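Local coordinates for Lpg0393 helical bundle domain-containing protein (Legionella pneumophila subsp. pneumophila str. Philadelphia 1, PDB 4R0G) that acts as a guanine-nucleotide exchange factor for the small GTPases Rab5, Rab21 and Rab22, probably through its VPS9-like domain, at residues A[164-167]-A[168-171]; A[212-215]-A[216-219]. One frame throughout, in Å; residues are numbered along the deposited sequence.

Contact 1. Residues A[164-167]-A[168-171]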
loop_
_atom_site.group_PDB
_atom_site.type_symbol
_atom_site.label_atom_id
_atom_site.label_comp_id
_atom_site.label_asym_id
_atom_site.label_seq_id
_atom_site.Cartn_x
_atom_site.Cartn_y
_atom_site.Cartn_z
ATOM N N GLN A 164 2.341 3.489 15.741
ATOM C CA GLN A 164 1.772 4.820 15.967
ATOM C C GLN A 164 1.553 5.674 14.708
ATOM O O GLN A 164 0.769 6.623 14.722
ATOM C CB GLN A 164 2.527 5.588 17.084
ATOM C CG GLN A 164 4.000 5.793 16.833
ATOM C CD GLN A 164 4.766 6.253 18.073
ATOM O OE1 GLN A 164 4.800 7.448 18.412
ATOM N NE2 GLN A 164 5.392 5.294 18.756
ATOM N N ILE A 165 2.228 5.330 13.618
ATOM C CA ILE A 165 1.902 5.904 12.315
ATOM C C ILE A 165 0.682 5.195 11.726
ATOM O O ILE A 165 -0.267 5.837 11.263
ATOM C CB ILE A 165 3.065 5.736 11.330
ATOM C CG1 ILE A 165 4.199 6.679 11.684
ATOM C CG2 ILE A 165 2.626 5.995 9.898
ATOM C CD1 ILE A 165 5.408 6.476 10.800
ATOM N N TYR A 166 0.709 3.866 11.749
ATOM C CA TYR A 166 -0.323 3.087 11.080
ATOM C C TYR A 166 -1.621 3.288 11.816
ATOM O O TYR A 166 -2.694 3.266 11.226
ATOM C CB TYR A 166 0.037 1.600 11.067
ATOM C CG TYR A 166 -0.539 0.823 9.900
ATOM C CD1 TYR A 166 -1.260 1.454 8.908
ATOM C CD2 TYR A 166 -0.347 -0.538 9.794
ATOM C CE1 TYR A 166 -1.783 0.764 7.834
ATOM C CE2 TYR A 166 -0.875 -1.254 8.720
ATOM C CZ TYR A 166 -1.595 -0.593 7.739
ATOM O OH TYR A 166 -2.110 -1.305 6.661
ATOM N N SER A 167 -1.504 3.502 13.113
ATOM C CA SER A 167 -2.646 3.792 13.947
ATOM C C SER A 167 -3.534 4.847 13.296
ATOM O O SER A 167 -4.763 4.676 13.213
ATOM C CB SER A 167 -2.155 4.333 15.291
ATOM O OG SER A 167 -3.246 4.512 16.172
ATOM N N VAL A 168 -2.912 5.937 12.846
ATOM C CA VAL A 168 -3.650 7.007 12.199
ATOM C C VAL A 168 -3.880 6.684 10.750
ATOM O O VAL A 168 -4.938 6.909 10.175
ATOM C CB VAL A 168 -2.848 8.291 12.175
ATOM C CG1 VAL A 168 -3.643 9.371 11.481
ATOM C CG2 VAL A 168 -2.475 8.699 13.581
ATOM N N THR A 169 -2.845 6.157 10.146
ATOM C CA THR A 169 -2.793 6.126 8.710
ATOM C C THR A 169 -3.766 5.093 8.143
ATOM O O THR A 169 -4.383 5.311 7.108
ATOM C CB THR A 169 -1.334 5.942 8.280
ATOM O OG1 THR A 169 -1.062 6.805 7.180
ATOM C CG2 THR A 169 -1.042 4.519 7.930
ATOM N N TYR A 170 -3.939 3.984 8.853
ATOM C CA TYR A 170 -4.853 2.932 8.421
ATOM C C TYR A 170 -6.272 3.476 8.281
ATOM O O TYR A 170 -6.946 3.191 7.304
ATOM C CB TYR A 170 -4.803 1.761 9.407
ATOM C CG TYR A 170 -5.741 0.645 9.048
ATOM C CD1 TYR A 170 -5.467 -0.201 7.977
ATOM C CD2 TYR A 170 -6.900 0.425 9.784
ATOM C CE1 TYR A 170 -6.331 -1.234 7.645
ATOM C CE2 TYR A 170 -7.769 -0.601 9.461
ATOM C CZ TYR A 170 -7.482 -1.427 8.393
ATOM O OH TYR A 170 -8.359 -2.452 8.084
ATOM N N LEU A 171 -6.699 4.260 9.276
ATOM C CA LEU A 171 -7.948 5.027 9.218
ATOM C C LEU A 171 -8.038 5.913 8.009
ATOM O O LEU A 171 -9.100 6.015 7.417
ATOM C CB LEU A 171 -8.121 5.921 10.434
ATOM C CG LEU A 171 -8.775 5.317 11.670
ATOM C CD1 LEU A 171 -9.135 6.415 12.613
ATOM C CD2 LEU A 171 -10.020 4.494 11.295
#
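Tyr166 meets Thr169 and Tyr170 one turn further along helix 155-183. Its CG stands anti to the backbone N (chi1 -152°), which carries the ring alongside the next turn. Beyond CB and CG, the ring carbon CD1 has the methyl CG2 of Thr169 at 3.2 Å, at the ring edge and near its plane. CE1 lies 3.5 Å from Tyr170 CB. CZ and OH lie beside CD1 of Tyr170, with Tyr166 OH 3.8 Å from that carbon. The two rings form an offset edge-to-face pair, centroids 5.6 Å apart and planes at 89°. The edge of Tyr170 is turned toward the face of Tyr166. The backbone is helical. Thr169 N donates to Ile165 O at 2.8 Å, and Tyr170 N to Tyr166 O at 2.8 Å. Thr169 OG1 makes weak bonds to Pro77 O and Tyr173 OH. Both tyrosines pack within their own helix and also against the second subunit, Tyr166 on its Arg79 and Tyr170 on its Tyr166. The contact therefore lies at the subunit interface, with the Tyr166 hydroxyl hydrogen-bonded to Arg79 of its own chain and only weakly linked to its counterpart in the second subunit.

Contact 2. Residues A[212-215]-A[216-219]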
loop_
_atom_site.group_PDB
_atom_site.type_symbol
_atom_site.label_atom_id
_atom_site.label_comp_id
_atom_site.label_asym_id
_atom_site.label_seq_id
_atom_site.Cartn_x
_atom_site.Cartn_y
_atom_site.Cartn_z
ATOM N N GLU A 212 -2.112 11.966 15.246
ATOM C CA GLU A 212 -2.289 10.874 16.206
ATOM C C GLU A 212 -3.744 10.768 16.668
ATOM O O GLU A 212 -4.519 11.711 16.539
ATOM C CB GLU A 212 -1.339 11.018 17.398
ATOM C CG GLU A 212 -1.407 12.373 18.112
ATOM C CD GLU A 212 -0.281 12.576 19.134
ATOM O OE1 GLU A 212 0.789 11.931 18.997
ATOM O OE2 GLU A 212 -0.471 13.392 20.065
ATOM N N LEU A 213 -4.138 9.619 17.199
ATOM C CA LEU A 213 -5.513 9.524 17.656
ATOM C C LEU A 213 -5.588 9.887 19.153
ATOM O O LEU A 213 -5.290 9.069 20.040
ATOM C CB LEU A 213 -6.043 8.112 17.412
ATOM C CG LEU A 213 -5.950 7.633 15.960
ATOM C CD1 LEU A 213 -6.304 6.171 15.823
ATOM C CD2 LEU A 213 -6.853 8.459 15.046
ATOM N N THR A 214 -6.078 11.092 19.424
ATOM C CA THR A 214 -6.134 11.571 20.782
ATOM C C THR A 214 -7.603 11.599 21.120
ATOM O O THR A 214 -8.432 11.294 20.257
ATOM C CB THR A 214 -5.468 12.952 20.922
ATOM O OG1 THR A 214 -6.151 13.912 20.104
ATOM C CG2 THR A 214 -4.009 12.861 20.489
ATOM N N GLN A 215 -7.923 11.963 22.360
ATOM C CA GLN A 215 -9.291 11.890 22.821
ATOM C C GLN A 215 -10.198 12.675 21.885
ATOM O O GLN A 215 -11.253 12.187 21.468
ATOM C CB GLN A 215 -9.412 12.375 24.264
ATOM C CG GLN A 215 -10.793 12.141 24.869
ATOM C CD GLN A 215 -11.290 10.718 24.651
ATOM O OE1 GLN A 215 -10.533 9.752 24.793
ATOM N NE2 GLN A 215 -12.565 10.585 24.289
ATOM N N ASP A 216 -9.745 13.869 21.519
ATOM C CA ASP A 216 -10.474 14.736 20.599
ATOM C C ASP A 216 -10.790 14.036 19.291
ATOM O O ASP A 216 -11.857 14.222 18.709
ATOM C CB ASP A 216 -9.626 15.961 20.250
ATOM C CG ASP A 216 -9.191 16.744 21.460
ATOM O OD1 ASP A 216 -10.008 16.915 22.403
ATOM O OD2 ASP A 216 -8.024 17.196 21.442
ATOM N N VAL A 217 -9.841 13.250 18.809
ATOM C CA VAL A 217 -9.972 12.721 17.478
ATOM C C VAL A 217 -11.019 11.635 17.495
ATOM O O VAL A 217 -11.989 11.649 16.715
ATOM C CB VAL A 217 -8.634 12.211 16.977
ATOM C CG1 VAL A 217 -8.787 11.525 15.605
ATOM C CG2 VAL A 217 -7.689 13.372 16.897
ATOM N N HIS A 218 -10.837 10.717 18.433
ATOM C CA HIS A 218 -11.822 9.689 18.677
ATOM C C HIS A 218 -13.209 10.313 18.826
ATOM O O HIS A 218 -14.171 9.865 18.231
ATOM C CB HIS A 218 -11.413 8.875 19.899
ATOM C CG HIS A 218 -10.369 7.852 19.599
ATOM N ND1 HIS A 218 -10.632 6.711 18.864
ATOM C CD2 HIS A 218 -9.046 7.801 19.911
ATOM C CE1 HIS A 218 -9.525 6.001 18.751
ATOM N NE2 HIS A 218 -8.550 6.642 19.368
ATOM N N ASP A 219 -13.301 11.390 19.576
ATOM C CA ASP A 219 -14.583 12.027 19.720
ATOM C C ASP A 219 -15.137 12.639 18.416
ATOM O O ASP A 219 -16.318 12.429 18.141
ATOM C CB ASP A 219 -14.587 13.032 20.890
ATOM C CG ASP A 219 -14.035 12.436 22.197
ATOM O OD1 ASP A 219 -14.003 11.189 22.324
ATOM O OD2 ASP A 219 -13.619 13.226 23.090
#
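Leu213 and Val217 meet through their methyls, Leu213 CD2 to Val217 CG1 at 3.7 Å, with the side chains crossing at about a right angle. On Val217 the other methyl, CG2, lies 3.6 Å from Thr214 OG1 and near the carbonyl O of Glu212. The imidazole of His218 comes to the CB of Leu213, with His218 NE2 3.5 Å from that carbon. Its CG is anti to the carbonyl carbon (chi1 -80°), which turns the ring back toward the loop. Gln215 reaches Asp219, one turn along. A bend at chi2 (49°) brings the amide of Gln215 round to the carboxylate. Gln215 NE2 is placed for a weak hydrogen bond to Asp219 OD2 at 3.1 Å, but the carboxylate sits too close to Gln215 O in the model, and the detail of this pair is doubtful.

The arrangement is the start of a helix. Residues 212-214 are the end of the loop after helix 193-208, and helix 215-229 opens just behind them, within the helical bundle domain. Thr214 holds the N-cap position, but its side chain makes no capping bond. The carbonyl O of Thr214 takes two N-H groups. His218 N donates at 3.1 Å, nearly along the C=O axis, in an i to i+4 bond at the start of the helix. Val217 N donates to Thr214 O at 2.8 Å from above the carbonyl plane.

Further out, Leu213 is placed by helix 155-183, where its side chain rests on Ser167 and Leu171. Asp216, His218 and Asp219 are exposed, and no other protein chain of the assembly touches this turn.

Contact 1 is mostly buried, whereas contact 2 lies at the surface, with Val217 as its buried residue. Their centres are 12 Å apart. Contact 1 lies wholly within helix 155-183. Contact 2 joins the end of the loop after helix 193-208 to the start of helix 215-229. The two touch through that loop. Leu213 CD1 packs against Ser167 O at 3.4 Å, and Val168 CG2 lies against Glu212. Leu213 is the apolar residue of contact 2 that meets contact 1. The chemistry follows the place. Contact 1 has aromatic packing in mid-helix and reaches the second subunit. Contact 2 has a helix start, with polar and charged side chains exposed around it.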